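Local coordinates for coclaurine N-methyltransferase (Coptis japonica, PDB 6GKV), which probably transfers a methyl group from S-adenosyl-L-methionine to the ring nitrogen of coclaurine and related tetrahydroisoquinolines in alkaloid biosynthesis, at residues S285-N288 with E289-K293. Sequence-based numbering, arbitrary orientation.
Sequences SRTN and EEWLK
T287 and W291, one helical turn apart, make the apolar part of this contact. The methyl CG2 of T287 rests over one face of the indole, 3.8 Å from the centroid of its six-membered ring, a CH-pi contact for which tryptophan presents a broad flat face. Threonine suits the place by offering both a methyl and a hydroxyl: chi1 of -65° sets OG1 beside the backbone N, where it bonds H283 O and C95 N, and throws CG2 anti to that N, onto the ring. N288 OD1 reaches the same ring obliquely, 3.5 Å from W291 CE3, its amide plane nearly perpendicular to the indole; OD1 is buried and lacks a polar partner in the model, whereas ND2 is held by F284 O. An alanine in place of W291 would probably leave the T287 methyl and N288 OD1 without the ring they pack on and open a gap towards L104 and C327. On a more exposed side, E290, long enough to bridge two cations, centres a salt-bridge network. Its OE2 makes a hydrogen-bonded salt bridge to K293 NZ, 2.9 Å, and a long one to R286 NH2, 3.7 Å, OE2 meeting the guanidinium edge in its plane while the carboxylate is turned 77° from it. A bend at chi2 (-67°) brings the carboxylate there. Backbone i to i+4 bonds such as W291 N to T287 O, 3.1 Å, space these side chains. Together they form two amphipathic turns of helix 281-297, with N288 touching bound N-methylheliamine in the alkaloid pocket.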
loop_
_atom_site.group_PDB
_atom_site.type_symbol
_atom_site.label_atom_id
_atom_site.label_comp_id
_atom_site.label_asym_id
_atom_site.label_seq_id
_atom_site.Cartn_x
_atom_site.Cartn_y
_atom_site.Cartn_z
ATOM N N SER A 285 -13.207 -12.363 -14.252
ATOM C CA SER A 285 -14.465 -12.143 -14.933
ATOM C C SER A 285 -14.656 -13.240 -15.958
ATOM O O SER A 285 -15.721 -13.846 -16.033
ATOM C CB SER A 285 -14.512 -10.770 -15.588
ATOM O OG SER A 285 -15.815 -10.523 -16.091
ATOM N N ARG A 286 -13.610 -13.520 -16.727
ATOM C CA ARG A 286 -13.737 -14.483 -17.812
ATOM C C ARG A 286 -13.883 -15.888 -17.257
ATOM O O ARG A 286 -14.599 -16.722 -17.823
ATOM C CB ARG A 286 -12.545 -14.395 -18.752
ATOM C CG ARG A 286 -12.632 -13.223 -19.746
ATOM C CD ARG A 286 -11.898 -13.548 -21.047
ATOM N NE ARG A 286 -12.323 -14.835 -21.595
ATOM C CZ ARG A 286 -11.642 -15.526 -22.505
ATOM N NH1 ARG A 286 -10.491 -15.054 -22.971
ATOM N NH2 ARG A 286 -12.105 -16.697 -22.938
ATOM N N THR A 287 -13.211 -16.136 -16.140
ATOM C CA THR A 287 -13.302 -17.411 -15.436
ATOM C C THR A 287 -14.754 -17.755 -15.067
ATOM O O THR A 287 -15.244 -18.821 -15.397
ATOM C CB THR A 287 -12.430 -17.393 -14.152
ATOM O OG1 THR A 287 -11.055 -17.266 -14.515
ATOM C CG2 THR A 287 -12.574 -18.662 -13.408
ATOM N N ASN A 288 -15.418 -16.833 -14.378
ATOM C CA ASN A 288 -16.792 -16.997 -13.969
ATOM C C ASN A 288 -17.714 -17.143 -15.166
ATOM O O ASN A 288 -18.776 -17.795 -15.077
ATOM C CB ASN A 288 -17.256 -15.815 -13.123
ATOM C CG ASN A 288 -16.793 -15.902 -11.671
ATOM O OD1 ASN A 288 -17.402 -16.607 -10.868
ATOM N ND2 ASN A 288 -15.757 -15.140 -11.317
ATOM N N GLU A 289 -17.320 -16.514 -16.272
ATOM C CA GLU A 289 -18.092 -16.553 -17.521
ATOM C C GLU A 289 -17.992 -17.922 -18.179
ATOM O O GLU A 289 -18.925 -18.386 -18.820
ATOM C CB GLU A 289 -17.597 -15.463 -18.494
ATOM C CG GLU A 289 -18.259 -15.453 -19.863
ATOM C CD GLU A 289 -17.687 -14.372 -20.807
ATOM O OE1 GLU A 289 -16.566 -13.879 -20.552
ATOM O OE2 GLU A 289 -18.361 -14.029 -21.813
ATOM N N GLU A 290 -16.843 -18.567 -18.033
ATOM C CA GLU A 290 -16.658 -19.860 -18.670
ATOM C C GLU A 290 -17.396 -20.924 -17.867
ATOM O O GLU A 290 -17.898 -21.899 -18.425
ATOM C CB GLU A 290 -15.162 -20.186 -18.817
ATOM C CG GLU A 290 -14.429 -19.286 -19.839
ATOM C CD GLU A 290 -14.884 -19.513 -21.282
ATOM O OE1 GLU A 290 -14.965 -20.685 -21.704
ATOM O OE2 GLU A 290 -15.150 -18.515 -22.002
ATOM N N TRP A 291 -17.455 -20.706 -16.556
ATOM C CA TRP A 291 -18.199 -21.549 -15.645
ATOM C C TRP A 291 -19.695 -21.500 -15.973
ATOM O O TRP A 291 -20.374 -22.535 -16.043
ATOM C CB TRP A 291 -17.965 -21.095 -14.201
ATOM C CG TRP A 291 -16.621 -21.439 -13.631
ATOM C CD1 TRP A 291 -15.734 -22.357 -14.111
ATOM C CD2 TRP A 291 -16.013 -20.863 -12.462
ATOM N NE1 TRP A 291 -14.611 -22.393 -13.311
ATOM C CE2 TRP A 291 -14.757 -21.482 -12.293
ATOM C CE3 TRP A 291 -16.408 -19.878 -11.542
ATOM C CZ2 TRP A 291 -13.896 -21.162 -11.242
ATOM C CZ3 TRP A 291 -15.544 -19.556 -10.491
ATOM C CH2 TRP A 291 -14.310 -20.204 -10.350
ATOM N N LEU A 292 -20.198 -20.283 -16.163
ATOM C CA LEU A 292 -21.604 -20.069 -16.479
ATOM C C LEU A 292 -22.000 -20.741 -17.800
ATOM O O LEU A 292 -23.033 -21.400 -17.867
ATOM C CB LEU A 292 -21.900 -18.578 -16.528
ATOM C CG LEU A 292 -23.287 -18.159 -17.000
ATOM C CD1 LEU A 292 -24.353 -18.671 -16.035
ATOM C CD2 LEU A 292 -23.371 -16.633 -17.176
ATOM N N LYS A 293 -21.179 -20.587 -18.841
ATOM C CA LYS A 293 -21.416 -21.292 -20.113
ATOM C C LYS A 293 -21.533 -22.790 -19.888
ATOM O O LYS A 293 -22.314 -23.463 -20.546
ATOM C CB LYS A 293 -20.292 -21.045 -21.125
ATOM C CG LYS A 293 -20.325 -19.716 -21.879
ATOM C CD LYS A 293 -19.040 -19.559 -22.717
ATOM C CE LYS A 293 -18.834 -18.132 -23.199
ATOM N NZ LYS A 293 -17.447 -17.890 -23.735
#